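Aminoacyltransferase FemA (PDB 1LRZ) adds the second and third glycines of the pentaglycine bridge of Staphylococcus aureus peptidoglycan, taking them from glycyl-tRNA. Local coordinates at residues Thr183-Lys188 against His338-Tyr343; Asn189-Arg194 against Ala241-Asp246; Glu247-Leu252 against Glu299-Gln304. All coordinates share one frame; numbering follows the deposited sequence.

The chain first passes through helix 177-187 and strand 192-195, which supply the leading segments of contacts 1 and 2. Contact 2 closes when strand 236-244 returns beside strand 192-195, at the edge of the larger mixed sheet. The chain then runs straight into helix 245-272. Contact 3 follows contact 2 in series and closes when helix 277-307 comes back along that helix. Contact 1 closes last, at the start of helix 341-355, so its long loop encloses the other two. Phe339 joins all three: its carbonyl oxygen accepts a probable hydrogen bond from Asn189 ND2, while its ring packs on Ile243 and Leu303. Lys192 links contacts 2 and 3 by a salt bridge to Glu247.

Contact 1 of 3, residues Thr183-Lys188 against His338-Tyr343; sequences TKKVKK and HFAGSY
Lys185 and His338 make the direct polar link. Lys185 NZ donates to His338 O over 3.1 Å, and the ammonium stands 32° out of the carbonyl plane. The lysine has CG anti to its backbone nitrogen and a bend at chi3 (-68°), which turns NZ back to the carbonyl. On the way CD passes the methyl of Ala340, with Lys185 CD 4.1 Å from Ala340 CB.

Apolar packing centres on Val186. CG1 is wedged against Ala340, where Val186 CG1 to Ala340 CB is 3.2 Å. This is shorter than normal van der Waals contact, so the methyl's placement is doubtful. CG2 meets the base of the Tyr343 side chain, in the first turn of helix 341-355, with Val186 CG2 4.2 Å from Tyr343 CB. Ala340 is the N-cap residue of that helix. The contact therefore sets the last turns of helix 177-187 against the start of a helix that packs on the larger mixed sheet, in one GNAT-like subdomain of this FemABX protein. Further along, Thr183 touches Trp347 and Val186 touches Ala344.

Water carries the second polar link. One molecule donates to Thr183 OG1 at 2.9 Å and also to Tyr343 O at 2.8 Å. Thr183 OG1 is also hydrogen-bonded to Arg179 O, one turn back in its own helix. The Thr183 and Tyr343 side chains cross at about a right angle, and the Tyr343 ring also meets Phe382.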
loop_
_atom_site.group_PDB
_atom_site.type_symbol
_atom_site.label_atom_id
_atom_site.label_comp_id
_atom_site.label_asym_id
_atom_site.label_seq_id
_atom_site.Cartn_x
_atom_site.Cartn_y
_atom_site.Cartn_z
ATOM N N THR A 183 -15.161 9.265 -5.347
ATOM C CA THR A 183 -15.185 7.856 -5.723
ATOM C C THR A 183 -16.384 7.604 -6.644
ATOM O O THR A 183 -16.254 6.937 -7.674
ATOM C CB THR A 183 -15.247 6.949 -4.458
ATOM O OG1 THR A 183 -14.025 7.092 -3.722
ATOM C CG2 THR A 183 -15.421 5.477 -4.845
ATOM N N LYS A 184 -17.547 8.149 -6.287
ATOM C CA LYS A 184 -18.729 7.985 -7.137
ATOM C C LYS A 184 -18.422 8.630 -8.491
ATOM O O LYS A 184 -18.795 8.102 -9.534
ATOM C CB LYS A 184 -19.960 8.677 -6.527
ATOM C CG LYS A 184 -20.569 7.967 -5.313
ATOM C CD LYS A 184 -21.811 8.708 -4.796
ATOM C CE LYS A 184 -22.891 8.812 -5.877
ATOM N NZ LYS A 184 -24.198 9.363 -5.384
ATOM N N LYS A 185 -17.728 9.764 -8.470
ATOM C CA LYS A 185 -17.396 10.456 -9.716
ATOM C C LYS A 185 -16.630 9.590 -10.722
ATOM O O LYS A 185 -17.040 9.472 -11.874
ATOM C CB LYS A 185 -16.582 11.727 -9.458
ATOM C CG LYS A 185 -16.288 12.481 -10.751
ATOM C CD LYS A 185 -15.073 13.392 -10.653
ATOM C CE LYS A 185 -15.295 14.562 -9.726
ATOM N NZ LYS A 185 -14.134 15.492 -9.754
ATOM N N VAL A 186 -15.518 8.994 -10.304
ATOM C CA VAL A 186 -14.742 8.184 -11.233
ATOM C C VAL A 186 -15.460 6.949 -11.718
ATOM O O VAL A 186 -15.154 6.437 -12.790
ATOM C CB VAL A 186 -13.387 7.741 -10.653
ATOM C CG1 VAL A 186 -12.442 8.896 -10.674
ATOM C CG2 VAL A 186 -13.561 7.168 -9.259
ATOM N N LYS A 187 -16.405 6.457 -10.928
ATOM C CA LYS A 187 -17.160 5.285 -11.329
ATOM C C LYS A 187 -17.889 5.578 -12.639
ATOM O O LYS A 187 -18.222 4.659 -13.382
ATOM C CB LYS A 187 -18.203 4.924 -10.271
ATOM C CG LYS A 187 -17.711 4.156 -9.054
ATOM C CD LYS A 187 -18.931 3.798 -8.219
ATOM C CE LYS A 187 -18.641 2.840 -7.088
ATOM N NZ LYS A 187 -19.919 2.537 -6.358
ATOM N N LYS A 188 -18.114 6.858 -12.931
ATOM C CA LYS A 188 -18.846 7.228 -14.137
ATOM C C LYS A 188 -18.391 8.528 -14.821
ATOM O O LYS A 188 -19.216 9.368 -15.174
ATOM C CB LYS A 188 -20.333 7.320 -13.781
ATOM C CG LYS A 188 -21.276 7.482 -14.961
ATOM C CD LYS A 188 -22.722 7.568 -14.481
ATOM C CE LYS A 188 -23.689 7.779 -15.632
ATOM N NZ LYS A 188 -25.089 7.878 -15.132
ATOM N N HIS A 338 -8.685 16.945 -11.458
ATOM C CA HIS A 338 -10.134 17.029 -11.520
ATOM C C HIS A 338 -10.781 15.779 -12.113
ATOM O O HIS A 338 -11.991 15.594 -11.993
ATOM C CB HIS A 338 -10.580 18.301 -12.270
ATOM C CG HIS A 338 -10.129 18.364 -13.696
ATOM N ND1 HIS A 338 -10.880 17.864 -14.739
ATOM C CD2 HIS A 338 -8.995 18.859 -14.252
ATOM C CE1 HIS A 338 -10.229 18.048 -15.875
ATOM N NE2 HIS A 338 -9.083 18.649 -15.607
ATOM N N PHE A 339 -9.984 14.917 -12.740
ATOM C CA PHE A 339 -10.529 13.674 -13.295
ATOM C C PHE A 339 -10.596 12.592 -12.210
ATOM O O PHE A 339 -11.157 11.517 -12.430
ATOM C CB PHE A 339 -9.689 13.169 -14.471
ATOM C CG PHE A 339 -10.019 13.830 -15.783
ATOM C CD1 PHE A 339 -9.084 14.634 -16.430
ATOM C CD2 PHE A 339 -11.267 13.641 -16.374
ATOM C CE1 PHE A 339 -9.390 15.246 -17.661
ATOM C CE2 PHE A 339 -11.587 14.243 -17.600
ATOM C CZ PHE A 339 -10.646 15.046 -18.242
ATOM N N ALA A 340 -10.000 12.877 -11.052
ATOM C CA ALA A 340 -10.027 11.954 -9.911
ATOM C C ALA A 340 -9.362 10.601 -10.151
ATOM O O ALA A 340 -9.810 9.571 -9.627
ATOM C CB ALA A 340 -11.477 11.742 -9.461
ATOM N N GLY A 341 -8.291 10.603 -10.935
ATOM C CA GLY A 341 -7.587 9.365 -11.207
ATOM C C GLY A 341 -7.123 8.687 -9.928
ATOM O O GLY A 341 -7.104 7.459 -9.828
ATOM N N SER A 342 -6.757 9.496 -8.940
ATOM C CA SER A 342 -6.280 8.988 -7.662
ATOM C C SER A 342 -7.317 8.083 -6.994
ATOM O O SER A 342 -6.993 7.029 -6.436
ATOM C CB SER A 342 -5.973 10.166 -6.737
ATOM O OG SER A 342 -5.355 9.697 -5.554
ATOM N N TYR A 343 -8.569 8.530 -7.032
ATOM C CA TYR A 343 -9.671 7.801 -6.445
ATOM C C TYR A 343 -9.958 6.521 -7.220
ATOM O O TYR A 343 -10.371 5.515 -6.633
ATOM C CB TYR A 343 -10.905 8.704 -6.409
ATOM C CG TYR A 343 -10.721 9.883 -5.478
ATOM C CD1 TYR A 343 -10.933 9.742 -4.109
ATOM C CD2 TYR A 343 -10.299 11.129 -5.957
ATOM C CE1 TYR A 343 -10.731 10.799 -3.231
ATOM C CE2 TYR A 343 -10.091 12.210 -5.072
ATOM C CZ TYR A 343 -10.316 12.027 -3.712
ATOM O OH TYR A 343 -10.160 13.060 -2.816
HETATM O O HOH W 1 -11.495 5.821 -4.140
#

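Contact 2 of 3, residues Asn189-Arg194 against Ala241-Asp246; sequences NGVKVR and AYINFD
Lys192 and Tyr242 form an antiparallel hydrogen-bonded pair, and Val193 and Ala241 form the non-hydrogen-bonded pair next to it, where the CA atoms are 4.4 Å apart. Lys192 N gives to Tyr242 O over 2.8 Å in a nearly straight bond (173°). Tyr242 N returns a bond of 2.8 Å to Lys192 O, bent to 152°. The same Lys192 O also receives a CA-H...O contact from Ala241 CA.

The Tyr242 ring lies between two side chains of the neighbouring strand. Tyr242 CG sits between the backbone nitrogen and the carbonyl carbon (chi1 69°), which folds the ring over that strand. Lys192 lies toward one face, and its CB comes within 3.5 Å of Tyr242 CZ. Arg194 lies on the opposite face, crossing the ring at about a right angle, with Arg194 CD 3.6 Å from Tyr242 CE2. Its guanidinium is too distant for more than a weak cation-pi attraction. That group is held instead by salt bridges to Glu310 and Glu200, while Lys192 NZ is paired with Glu247.

Strand 192-195 is an outermost strand of the nine-stranded mixed sheet, and strand 236-244 joins it to strand 310-320. The sheet face bearing Val193 and Ala241 packs against helix 341-355, Val193 on Ala344 and Ala241 on Val345. Val191 CG1 adds to this apolar patch, 4.0 Å from Ala241 CB.

Just before the strand, Asn189 OD1 accepts from Val191 N in an Asx turn. The donor stands above the carbonyl plane. A water gives a hydrogen bond to Gly190 O and takes one from Asn244 N, the N-cap residue of helix 245-272.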
loop_
_atom_site.group_PDB
_atom_site.type_symbol
_atom_site.label_atom_id
_atom_site.label_comp_id
_atom_site.label_asym_id
_atom_site.label_seq_id
_atom_site.Cartn_x
_atom_site.Cartn_y
_atom_site.Cartn_z
ATOM N N ASN A 189 -17.089 8.700 -15.025
ATOM C CA ASN A 189 -16.609 9.923 -15.673
ATOM C C ASN A 189 -15.643 9.673 -16.833
ATOM O O ASN A 189 -14.941 10.594 -17.265
ATOM C CB ASN A 189 -15.946 10.853 -14.644
ATOM C CG ASN A 189 -14.539 10.406 -14.267
ATOM O OD1 ASN A 189 -14.208 9.217 -14.346
ATOM N ND2 ASN A 189 -13.711 11.354 -13.843
ATOM N N GLY A 190 -15.597 8.434 -17.327
ATOM C CA GLY A 190 -14.716 8.119 -18.444
ATOM C C GLY A 190 -13.306 7.643 -18.110
ATOM O O GLY A 190 -12.538 7.309 -19.011
ATOM N N VAL A 191 -12.953 7.613 -16.829
ATOM C CA VAL A 191 -11.628 7.156 -16.426
ATOM C C VAL A 191 -11.597 5.633 -16.349
ATOM O O VAL A 191 -12.552 5.016 -15.874
ATOM C CB VAL A 191 -11.235 7.722 -15.042
ATOM C CG1 VAL A 191 -9.939 7.058 -14.551
ATOM C CG2 VAL A 191 -11.052 9.247 -15.142
ATOM N N LYS A 192 -10.504 5.036 -16.823
ATOM C CA LYS A 192 -10.339 3.581 -16.786
ATOM C C LYS A 192 -9.047 3.203 -16.065
ATOM O O LYS A 192 -8.166 4.043 -15.870
ATOM C CB LYS A 192 -10.339 3.009 -18.211
ATOM C CG LYS A 192 -11.673 3.219 -18.911
ATOM C CD LYS A 192 -11.703 2.753 -20.364
ATOM C CE LYS A 192 -13.099 3.020 -20.949
ATOM N NZ LYS A 192 -13.259 2.653 -22.382
ATOM N N VAL A 193 -8.939 1.944 -15.660
ATOM C CA VAL A 193 -7.740 1.480 -14.972
ATOM C C VAL A 193 -7.216 0.203 -15.624
ATOM O O VAL A 193 -7.977 -0.736 -15.874
ATOM C CB VAL A 193 -8.030 1.201 -13.471
ATOM C CG1 VAL A 193 -6.815 0.545 -12.797
ATOM C CG2 VAL A 193 -8.385 2.499 -12.766
ATOM N N ARG A 194 -5.925 0.193 -15.933
ATOM C CA ARG A 194 -5.294 -0.983 -16.513
ATOM C C ARG A 194 -4.036 -1.243 -15.710
ATOM O O ARG A 194 -3.572 -0.367 -14.968
ATOM C CB ARG A 194 -4.950 -0.778 -17.996
ATOM C CG ARG A 194 -3.869 0.251 -18.321
ATOM C CD ARG A 194 -3.907 0.533 -19.828
ATOM N NE ARG A 194 -2.934 1.518 -20.290
ATOM C CZ ARG A 194 -1.650 1.253 -20.496
ATOM N NH1 ARG A 194 -0.831 2.209 -20.915
ATOM N NH2 ARG A 194 -1.187 0.028 -20.286
ATOM N N ALA A 241 -4.560 4.784 -13.882
ATOM C CA ALA A 241 -5.859 5.365 -14.196
ATOM C C ALA A 241 -5.546 6.192 -15.433
ATOM O O ALA A 241 -4.512 6.881 -15.478
ATOM C CB ALA A 241 -6.333 6.273 -13.055
ATOM N N TYR A 242 -6.424 6.140 -16.426
ATOM C CA TYR A 242 -6.173 6.864 -17.662
ATOM C C TYR A 242 -7.450 7.107 -18.456
ATOM O O TYR A 242 -8.514 6.572 -18.144
ATOM C CB TYR A 242 -5.222 6.045 -18.525
ATOM C CG TYR A 242 -5.886 4.792 -19.046
ATOM C CD1 TYR A 242 -6.530 4.786 -20.287
ATOM C CD2 TYR A 242 -5.949 3.635 -18.261
ATOM C CE1 TYR A 242 -7.223 3.663 -20.739
ATOM C CE2 TYR A 242 -6.642 2.504 -18.700
ATOM C CZ TYR A 242 -7.277 2.526 -19.940
ATOM O OH TYR A 242 -7.965 1.418 -20.382
ATOM N N ILE A 243 -7.325 7.914 -19.497
ATOM C CA ILE A 243 -8.448 8.194 -20.367
ATOM C C ILE A 243 -8.022 7.839 -21.782
ATOM O O ILE A 243 -6.949 8.247 -22.225
ATOM C CB ILE A 243 -8.823 9.685 -20.361
ATOM C CG1 ILE A 243 -9.290 10.109 -18.964
ATOM C CG2 ILE A 243 -9.907 9.942 -21.410
ATOM C CD1 ILE A 243 -9.584 11.602 -18.844
ATOM N N ASN A 244 -8.856 7.059 -22.462
ATOM C CA ASN A 244 -8.642 6.681 -23.856
ATOM C C ASN A 244 -9.614 7.639 -24.542
ATOM O O ASN A 244 -10.828 7.463 -24.447
ATOM C CB ASN A 244 -9.073 5.228 -24.091
ATOM C CG ASN A 244 -8.948 4.809 -25.544
ATOM O OD1 ASN A 244 -8.479 3.706 -25.845
ATOM N ND2 ASN A 244 -9.371 5.682 -26.452
ATOM N N PHE A 245 -9.097 8.659 -25.215
ATOM C CA PHE A 245 -9.996 9.630 -25.814
ATOM C C PHE A 245 -10.956 9.134 -26.883
ATOM O O PHE A 245 -12.112 9.546 -26.886
ATOM C CB PHE A 245 -9.202 10.852 -26.269
ATOM C CG PHE A 245 -8.694 11.679 -25.115
ATOM C CD1 PHE A 245 -7.335 11.757 -24.838
ATOM C CD2 PHE A 245 -9.591 12.317 -24.256
ATOM C CE1 PHE A 245 -6.869 12.447 -23.718
ATOM C CE2 PHE A 245 -9.135 13.010 -23.133
ATOM C CZ PHE A 245 -7.766 13.072 -22.864
ATOM N N ASP A 246 -10.522 8.242 -27.768
ATOM C CA ASP A 246 -11.449 7.729 -28.773
ATOM C C ASP A 246 -12.652 7.079 -28.103
ATOM O O ASP A 246 -13.788 7.308 -28.503
ATOM C CB ASP A 246 -10.781 6.696 -29.686
ATOM C CG ASP A 246 -9.892 7.334 -30.724
ATOM O OD1 ASP A 246 -10.191 8.476 -31.137
ATOM O OD2 ASP A 246 -8.904 6.689 -31.138
HETATM O O HOH W 2 -11.698 6.330 -21.419
#

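Contact 3 of 3, residues Glu247-Leu252 against Glu299-Gln304; sequences EYIKEL and EGKRLQ
Ile249 reaches from helix 245-272 to the facing helix with one atom, CD1. Its CG1 is anti to the carbonyl carbon (chi1 -61°), and chi2 is extended, which carries CD1 across to the other helix. There the methyl meets three residues. Ile249 CD1 is 3.9 Å from Lys301 CG and 3.8 Å from Gln304 NE2. The same CD1 lies 4.1 Å from Gly300 C. The isoleucine crosses both the lysine and the glutamine at about a right angle. Lys301 thus contributes the start of its aliphatic chain, and Gln304 the nitrogen of its amide. The other amide atom, Gln304 OE1, has a weak hydrogen bond to Asn309.

Tyr248 approaches Gly300 with its ring edge. Tyr248 CE2 lies 4.4 Å from Gly300 CA, and that carbon is close to the ring plane. Leu252 CD1, from the same helix, sits over one face, toward the rim. The phenol end is bound through water: Tyr248 OH donates to a water at 2.7 Å, and this water donates in turn to Glu299 OE2 at 3.0 Å. The water lies in the plane of the Tyr248 ring, at its edge.

Gly300 is where the backbones come closest, with 6.5 Å between Ile249 CA and Gly300 CA. With no side chain at Gly300, Tyr248 and Ile249 lie directly against its backbone. The two helix segments run antiparallel at 167°, with axes 10.0 Å apart. They form the base of an antiparallel helical coiled-coil arm, built from helices 245-272 and 277-307, which projects from the globular part of FemA.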
loop_
_atom_site.group_PDB
_atom_site.type_symbol
_atom_site.label_atom_id
_atom_site.label_comp_id
_atom_site.label_asym_id
_atom_site.label_seq_id
_atom_site.Cartn_x
_atom_site.Cartn_y
_atom_site.Cartn_z
ATOM N N GLU A 247 -12.405 6.268 -27.080
ATOM C CA GLU A 247 -13.501 5.595 -26.394
ATOM C C GLU A 247 -14.327 6.589 -25.580
ATOM O O GLU A 247 -15.552 6.490 -25.514
ATOM C CB GLU A 247 -12.950 4.485 -25.492
ATOM C CG GLU A 247 -12.061 3.485 -26.245
ATOM C CD GLU A 247 -11.643 2.300 -25.393
ATOM O OE1 GLU A 247 -11.202 2.513 -24.241
ATOM O OE2 GLU A 247 -11.746 1.152 -25.879
ATOM N N TYR A 248 -13.648 7.552 -24.968
ATOM C CA TYR A 248 -14.314 8.573 -24.161
ATOM C C TYR A 248 -15.255 9.403 -25.044
ATOM O O TYR A 248 -16.446 9.554 -24.750
ATOM C CB TYR A 248 -13.249 9.467 -23.524
ATOM C CG TYR A 248 -13.766 10.631 -22.713
ATOM C CD1 TYR A 248 -14.655 10.440 -21.657
ATOM C CD2 TYR A 248 -13.295 11.918 -22.951
ATOM C CE1 TYR A 248 -15.051 11.513 -20.852
ATOM C CE2 TYR A 248 -13.676 12.985 -22.162
ATOM C CZ TYR A 248 -14.550 12.783 -21.112
ATOM O OH TYR A 248 -14.894 13.854 -20.317
ATOM N N ILE A 249 -14.709 9.927 -26.135
ATOM C CA ILE A 249 -15.485 10.733 -27.062
ATOM C C ILE A 249 -16.632 9.918 -27.659
ATOM O O ILE A 249 -17.720 10.449 -27.872
ATOM C CB ILE A 249 -14.581 11.297 -28.185
ATOM C CG1 ILE A 249 -13.507 12.197 -27.564
ATOM C CG2 ILE A 249 -15.417 12.079 -29.193
ATOM C CD1 ILE A 249 -12.396 12.623 -28.528
ATOM N N LYS A 250 -16.402 8.629 -27.912
ATOM C CA LYS A 250 -17.459 7.783 -28.461
ATOM C C LYS A 250 -18.621 7.701 -27.483
ATOM O O LYS A 250 -19.781 7.859 -27.873
ATOM C CB LYS A 250 -16.949 6.367 -28.749
ATOM C CG LYS A 250 -18.071 5.393 -29.117
ATOM C CD LYS A 250 -17.556 3.982 -29.392
ATOM C CE LYS A 250 -18.671 3.098 -29.960
ATOM N NZ LYS A 250 -18.209 1.717 -30.284
ATOM N N GLU A 251 -18.305 7.437 -26.213
ATOM C CA GLU A 251 -19.321 7.348 -25.165
ATOM C C GLU A 251 -20.113 8.654 -25.066
ATOM O O GLU A 251 -21.333 8.640 -24.939
ATOM C CB GLU A 251 -18.664 7.057 -23.810
ATOM C CG GLU A 251 -18.253 5.600 -23.588
ATOM C CD GLU A 251 -17.200 5.432 -22.484
ATOM O OE1 GLU A 251 -17.295 6.129 -21.443
ATOM O OE2 GLU A 251 -16.282 4.593 -22.655
ATOM N N LEU A 252 -19.413 9.781 -25.115
ATOM C CA LEU A 252 -20.084 11.075 -25.025
ATOM C C LEU A 252 -21.043 11.284 -26.192
ATOM O O LEU A 252 -22.132 11.841 -26.023
ATOM C CB LEU A 252 -19.064 12.215 -24.979
ATOM C CG LEU A 252 -18.295 12.363 -23.660
ATOM C CD1 LEU A 252 -17.151 13.348 -23.831
ATOM C CD2 LEU A 252 -19.247 12.823 -22.557
ATOM N N GLU A 299 -13.426 19.419 -25.011
ATOM C CA GLU A 299 -12.247 19.278 -24.149
ATOM C C GLU A 299 -11.511 17.980 -24.484
ATOM O O GLU A 299 -10.286 17.948 -24.525
ATOM C CB GLU A 299 -12.620 19.254 -22.659
ATOM C CG GLU A 299 -11.376 19.137 -21.750
ATOM C CD GLU A 299 -11.697 18.859 -20.273
ATOM O OE1 GLU A 299 -10.774 18.985 -19.431
ATOM O OE2 GLU A 299 -12.856 18.507 -19.955
ATOM N N GLY A 300 -12.268 16.913 -24.721
ATOM C CA GLY A 300 -11.653 15.640 -25.053
ATOM C C GLY A 300 -10.828 15.723 -26.327
ATOM O O GLY A 300 -9.695 15.225 -26.391
ATOM N N LYS A 301 -11.389 16.360 -27.349
ATOM C CA LYS A 301 -10.678 16.501 -28.610
ATOM C C LYS A 301 -9.412 17.330 -28.448
ATOM O O LYS A 301 -8.367 16.994 -29.010
ATOM C CB LYS A 301 -11.600 17.117 -29.662
ATOM C CG LYS A 301 -12.684 16.146 -30.105
ATOM C CD LYS A 301 -13.647 16.781 -31.088
ATOM C CE LYS A 301 -14.680 15.768 -31.565
ATOM N NZ LYS A 301 -15.703 16.410 -32.444
ATOM N N ARG A 302 -9.495 18.399 -27.664
ATOM C CA ARG A 302 -8.337 19.247 -27.445
ATOM C C ARG A 302 -7.226 18.490 -26.701
ATOM O O ARG A 302 -6.049 18.570 -27.078
ATOM C CB ARG A 302 -8.735 20.498 -26.660
ATOM C CG ARG A 302 -7.568 21.452 -26.392
ATOM C CD ARG A 302 -8.015 22.648 -25.576
ATOM N NE ARG A 302 -8.602 22.221 -24.311
ATOM C CZ ARG A 302 -7.916 21.666 -23.317
ATOM N NH1 ARG A 302 -8.545 21.302 -22.204
ATOM N NH2 ARG A 302 -6.604 21.491 -23.422
ATOM N N LEU A 303 -7.593 17.759 -25.646
ATOM C CA LEU A 303 -6.597 17.005 -24.885
ATOM C C LEU A 303 -5.986 15.896 -25.734
ATOM O O LEU A 303 -4.779 15.647 -25.671
ATOM C CB LEU A 303 -7.218 16.405 -23.616
ATOM C CG LEU A 303 -7.597 17.384 -22.500
ATOM C CD1 LEU A 303 -8.358 16.630 -21.420
ATOM C CD2 LEU A 303 -6.342 18.039 -21.913
ATOM N N GLN A 304 -6.821 15.244 -26.537
ATOM C CA GLN A 304 -6.365 14.158 -27.397
ATOM C C GLN A 304 -5.308 14.670 -28.375
ATOM O O GLN A 304 -4.282 14.024 -28.584
ATOM C CB GLN A 304 -7.541 13.562 -28.174
ATOM C CG GLN A 304 -7.174 12.367 -29.047
ATOM C CD GLN A 304 -8.343 11.853 -29.878
ATOM O OE1 GLN A 304 -8.510 10.641 -30.050
ATOM N NE2 GLN A 304 -9.148 12.770 -30.405
HETATM O O HOH W 3 -13.931 16.135 -21.432
#